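Local coordinates for protein phenolic acid decarboxylase (Sedimentibacter hydroxybenzoicus, PDB 7AE5) that catalyses the reversible, non-oxidative decarboxylation of 4-hydroxybenzoate and 3,4-dihydroxybenzoate, using prenylated FMN and manganese as cofactors, at residues C[132-137]-C[142-147]; C[167-172]-C[177-182]. All coordinates share one frame; numbering follows the deposited sequence.

Contact 1: C[132-137]-C[142-147]; sequences YRINEQ and YISKAS
The hydroxyl of Ser144 lies beside the end of Ile134, with OG 3.8 Å from Ile134 CD1, yet its hydrogen bond goes to the carbonyl O of Leu308. It is the methylene of Ser144 that packs more closely, CB lying 3.6 Å from Ile134 CD1. The same methyl also rests on the root of the Tyr142 side chain, where Ile134 CD1 lies 3.7 Å from Tyr142 CB. With CG1 opposite its carbonyl carbon (chi1 -51°) and CD1 fully extended beyond it (chi2 179°), Ile134 reaches out of its loop to lay one methyl against both residues. Its side chain meets that of Tyr142 at about a right angle. The phenol of Tyr142 carries its OH to the carboxylate of Glu273, to which it is hydrogen-bonded. The contact belongs to the Rift-related domain, and the Tyr142 side chain lies close to Arg168, a predicted prenylated-FMN-binding residue. Asn135 and Gln137 fasten the loop in other directions, to Leu310 O and to the backbone of the ShdD chain respectively. What joins the loop 132-137 to residues 142-144 directly is chiefly the packing of one isoleucine methyl, while the polar ends of Tyr142 and Ser144 are paired with groups beyond the contact.

Contact 2: C[167-172]-C[177-182]; sequences YRIQVK and VGIQAL
Gly178 N donates to Gln170 O over 2.6 Å, a nearly straight bond (165° at the hydrogen) that arrives in the plane of the carbonyl. The return bond, from Gln170 N to Gly178 O, is weak at 3.4 Å. Both acceptors also meet a CA-H group: Val177 CA lies 3.1 Å from Gln170 O, and Ile169 CA faces Gly178 O. Val171 and Val177 form the adjacent non-hydrogen-bonded pair of this antiparallel hairpin. Ile169 spans two residues of the facing strand, its CG2 3.5 Å from Val177 CB and its CD1 3.7 Å from Ile179 CG1. Because Gly178 carries no side chain, Lys172 can fold back over it, CG 3.6 Å from Gly178 N, on the way to a salt bridge between NZ and Glu291. The amide oxygen of Gln170 accepts from Gly274 N. Arg168, predicted to bind prenylated FMN, has the carboxamide of Gln180 stacked over one face of its guanidinium, the planes 28° apart and Gln180 CD 3.6 Å from Arg168 CZ. Arg168 sets CG between its backbone N and carbonyl carbon (chi1 73°) and then extends to NE, which is salt-bridged to Glu273; NH1 makes a long, weak ion pair with Glu278, the probable proton donor. A leucine in place of Arg168 would probably leave Glu273 without its cationic mate and the Gln180 amide without the flat group it stacks on. The hairpin is embedded in the antiparallel sheet of the Rift-related domain: strand 169-173 is bonded through Val171 to Phe141, and strand 176-179 through Val177 and Ile179 to Val292 and Cys290 of the long strand 287-299.

From the N terminus, the chain leaves strand 117-119 and runs through a long loop; contact 1 closes the last bend of that loop as it enters strand 142-143. After strands 147-150 and 163-165 it reaches contact 2, which closes the tight turn of the hairpin 169-173/176-179. The two closures follow in series, neither enclosing nor crossing the other, yet they touch. Strands 142-143 and 169-173 are antiparallel neighbours, probably joined by a hydrogen bond from Ile143 N to Ile169 O (2.6 Å). The Tyr142 ring also packs against the Arg168 side chain, and both side chains reach Glu273. Together the contacts connect the loop before strand 142-143, through one sheet, to strand 287-299.

Contact 1: C[132-137]-C[142-147]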
# COMPACT_ATOMS: atom_id res chain seq x y z
N TYR C 132 4.27 42.41 29.57
CA TYR C 132 4.69 42.68 28.20
C TYR C 132 3.98 41.71 27.27
O TYR C 132 3.35 40.75 27.71
CB TYR C 132 6.21 42.56 28.06
CG TYR C 132 6.73 41.18 28.40
CD1 TYR C 132 6.93 40.81 29.72
CD2 TYR C 132 7.02 40.26 27.40
CE1 TYR C 132 7.40 39.55 30.04
CE2 TYR C 132 7.49 39.00 27.71
CZ TYR C 132 7.68 38.65 29.03
OH TYR C 132 8.15 37.39 29.33
N ARG C 133 4.09 41.97 25.97
CA ARG C 133 3.49 41.11 24.96
C ARG C 133 4.49 40.05 24.53
O ARG C 133 5.58 40.39 24.04
CB ARG C 133 3.00 41.92 23.76
CG ARG C 133 1.96 41.17 22.94
CD ARG C 133 1.59 41.90 21.66
NE ARG C 133 0.95 43.18 21.91
CZ ARG C 133 -0.31 43.33 22.28
NH1 ARG C 133 -1.09 42.28 22.51
NH2 ARG C 133 -0.81 44.55 22.43
N ILE C 134 4.12 38.78 24.69
CA ILE C 134 5.05 37.69 24.41
C ILE C 134 5.21 37.48 22.91
O ILE C 134 6.33 37.39 22.39
CB ILE C 134 4.58 36.40 25.11
CG1 ILE C 134 4.29 36.69 26.59
CG2 ILE C 134 5.62 35.30 24.97
CD1 ILE C 134 3.80 35.48 27.36
N ASN C 135 4.10 37.39 22.19
CA ASN C 135 4.15 37.24 20.74
C ASN C 135 3.34 38.35 20.08
O ASN C 135 2.48 38.98 20.70
CB ASN C 135 3.65 35.86 20.30
CG ASN C 135 4.76 34.83 20.30
OD1 ASN C 135 5.80 35.01 19.66
ND2 ASN C 135 4.55 33.73 21.02
N GLU C 136 3.64 38.57 18.80
CA GLU C 136 3.14 39.76 18.11
C GLU C 136 1.62 39.82 18.08
O GLU C 136 1.03 40.89 18.26
CB GLU C 136 3.71 39.81 16.69
CG GLU C 136 4.74 40.90 16.46
CD GLU C 136 4.92 41.23 14.99
OE1 GLU C 136 3.94 41.67 14.35
OE2 GLU C 136 6.04 41.05 14.47
N GLN C 137 0.97 38.68 17.84
CA GLN C 137 -0.47 38.64 17.63
C GLN C 137 -1.25 38.20 18.86
O GLN C 137 -2.43 37.85 18.75
CB GLN C 137 -0.81 37.74 16.44
CG GLN C 137 -0.17 38.20 15.14
CD GLN C 137 -0.73 39.52 14.65
OE1 GLN C 137 -1.94 39.71 14.58
NE2 GLN C 137 0.16 40.44 14.31
N TYR C 142 0.48 38.66 28.69
CA TYR C 142 0.17 37.35 29.25
C TYR C 142 1.12 36.99 30.38
O TYR C 142 2.33 37.25 30.30
CB TYR C 142 0.25 36.27 28.17
CG TYR C 142 -1.08 35.94 27.53
CD1 TYR C 142 -1.60 36.74 26.52
CD2 TYR C 142 -1.80 34.82 27.91
CE1 TYR C 142 -2.81 36.44 25.92
CE2 TYR C 142 -3.01 34.51 27.32
CZ TYR C 142 -3.51 35.32 26.33
OH TYR C 142 -4.71 35.01 25.74
N ILE C 143 0.57 36.40 31.43
CA ILE C 143 1.34 35.70 32.45
C ILE C 143 1.37 34.23 32.02
O ILE C 143 0.35 33.54 32.08
CB ILE C 143 0.73 35.86 33.84
CG1 ILE C 143 0.62 37.34 34.20
CG2 ILE C 143 1.55 35.12 34.88
CD1 ILE C 143 -0.28 37.61 35.39
N SER C 144 2.54 33.76 31.58
CA SER C 144 2.64 32.49 30.87
C SER C 144 3.30 31.38 31.66
O SER C 144 3.45 30.27 31.13
CB SER C 144 3.40 32.70 29.56
OG SER C 144 4.79 32.79 29.79
N LYS C 145 3.68 31.62 32.92
CA LYS C 145 4.38 30.59 33.68
C LYS C 145 3.87 30.51 35.12
O LYS C 145 4.63 30.20 36.03
CB LYS C 145 5.89 30.83 33.67
CG LYS C 145 6.73 29.58 33.83
CD LYS C 145 8.18 29.92 34.03
CE LYS C 145 9.04 28.68 34.12
NZ LYS C 145 10.48 29.04 34.18
N ALA C 146 2.58 30.78 35.32
CA ALA C 146 2.02 30.75 36.66
C ALA C 146 1.64 29.33 37.06
O ALA C 146 1.32 28.48 36.22
CB ALA C 146 0.80 31.66 36.75
N SER C 147 1.68 29.07 38.37
CA SER C 147 1.21 27.82 38.95
C SER C 147 -0.10 28.12 39.68
O SER C 147 -0.10 28.81 40.71
CB SER C 147 2.25 27.22 39.89
OG SER C 147 3.53 27.20 39.28

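Contact 2: C[167-172]-C[177-182]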
# COMPACT_ATOMS: atom_id res chain seq x y z
N TYR C 167 -1.56 27.35 33.56
CA TYR C 167 -2.56 27.82 32.62
C TYR C 167 -2.20 29.24 32.21
O TYR C 167 -1.78 30.04 33.04
CB TYR C 167 -3.97 27.77 33.22
CG TYR C 167 -4.30 26.44 33.84
CD1 TYR C 167 -4.49 25.31 33.06
CD2 TYR C 167 -4.41 26.30 35.22
CE1 TYR C 167 -4.78 24.08 33.62
CE2 TYR C 167 -4.71 25.08 35.80
CZ TYR C 167 -4.89 23.97 34.99
OH TYR C 167 -5.18 22.75 35.56
N ARG C 168 -2.37 29.54 30.92
CA ARG C 168 -2.04 30.87 30.44
C ARG C 168 -3.01 31.90 31.02
O ARG C 168 -4.22 31.66 31.11
CB ARG C 168 -2.05 30.91 28.91
CG ARG C 168 -3.42 30.86 28.26
CD ARG C 168 -3.31 30.46 26.81
NE ARG C 168 -4.51 30.78 26.05
CZ ARG C 168 -4.94 30.07 25.01
NH1 ARG C 168 -4.30 28.99 24.59
NH2 ARG C 168 -6.04 30.47 24.38
N ILE C 169 -2.46 33.04 31.43
CA ILE C 169 -3.20 34.07 32.15
C ILE C 169 -3.10 35.35 31.34
O ILE C 169 -2.04 35.99 31.31
CB ILE C 169 -2.66 34.26 33.57
CG1 ILE C 169 -2.78 32.96 34.38
CG2 ILE C 169 -3.39 35.39 34.27
CD1 ILE C 169 -4.21 32.54 34.63
N GLN C 170 -4.19 35.74 30.68
CA GLN C 170 -4.23 36.99 29.94
C GLN C 170 -4.67 38.11 30.86
O GLN C 170 -5.75 38.04 31.46
CB GLN C 170 -5.18 36.90 28.74
CG GLN C 170 -5.22 38.20 27.94
CD GLN C 170 -6.20 38.16 26.79
OE1 GLN C 170 -6.72 37.10 26.43
NE2 GLN C 170 -6.46 39.32 26.19
N VAL C 171 -3.85 39.15 30.97
CA VAL C 171 -4.21 40.33 31.74
C VAL C 171 -5.32 41.07 31.01
O VAL C 171 -5.14 41.52 29.87
CB VAL C 171 -3.00 41.23 31.98
CG1 VAL C 171 -3.41 42.50 32.71
CG2 VAL C 171 -1.93 40.48 32.77
N LYS C 172 -6.48 41.19 31.65
CA LYS C 172 -7.61 41.92 31.08
C LYS C 172 -7.72 43.34 31.61
O LYS C 172 -8.18 44.23 30.88
CB LYS C 172 -8.92 41.17 31.36
CG LYS C 172 -9.01 39.81 30.70
CD LYS C 172 -8.95 39.93 29.18
CE LYS C 172 -9.57 38.71 28.51
NZ LYS C 172 -11.06 38.75 28.54
N VAL C 177 -8.06 39.10 35.08
CA VAL C 177 -7.32 38.27 34.14
C VAL C 177 -8.27 37.25 33.53
O VAL C 177 -9.30 36.90 34.10
CB VAL C 177 -6.13 37.55 34.80
CG1 VAL C 177 -5.06 38.54 35.23
CG2 VAL C 177 -6.60 36.71 35.98
N GLY C 178 -7.90 36.78 32.33
CA GLY C 178 -8.60 35.67 31.72
C GLY C 178 -7.94 34.34 32.02
O GLY C 178 -6.77 34.27 32.40
N ILE C 179 -8.70 33.26 31.84
CA ILE C 179 -8.20 31.91 32.13
C ILE C 179 -9.07 30.91 31.37
O ILE C 179 -10.22 31.19 31.04
CB ILE C 179 -8.19 31.64 33.65
CG1 ILE C 179 -7.19 30.53 33.99
CG2 ILE C 179 -9.59 31.29 34.15
CD1 ILE C 179 -7.10 30.22 35.47
N GLN C 180 -8.49 29.74 31.09
CA GLN C 180 -9.16 28.68 30.33
C GLN C 180 -9.75 27.68 31.31
O GLN C 180 -9.07 26.77 31.77
CB GLN C 180 -8.17 28.00 29.39
CG GLN C 180 -7.70 28.85 28.23
CD GLN C 180 -6.82 28.07 27.28
OE1 GLN C 180 -5.79 27.52 27.68
NE2 GLN C 180 -7.22 28.00 26.01
N ALA C 181 -11.05 27.84 31.60
CA ALA C 181 -11.66 27.08 32.69
C ALA C 181 -11.79 25.60 32.37
O ALA C 181 -11.58 24.75 33.25
CB ALA C 181 -13.03 27.68 33.03
N LEU C 182 -12.16 25.26 31.13
CA LEU C 182 -12.30 23.85 30.78
C LEU C 182 -10.95 23.14 30.79
O LEU C 182 -10.87 21.96 31.16
CB LEU C 182 -12.98 23.72 29.41
CG LEU C 182 -13.94 22.55 29.16
CD1 LEU C 182 -14.53 22.64 27.76
CD2 LEU C 182 -13.29 21.18 29.37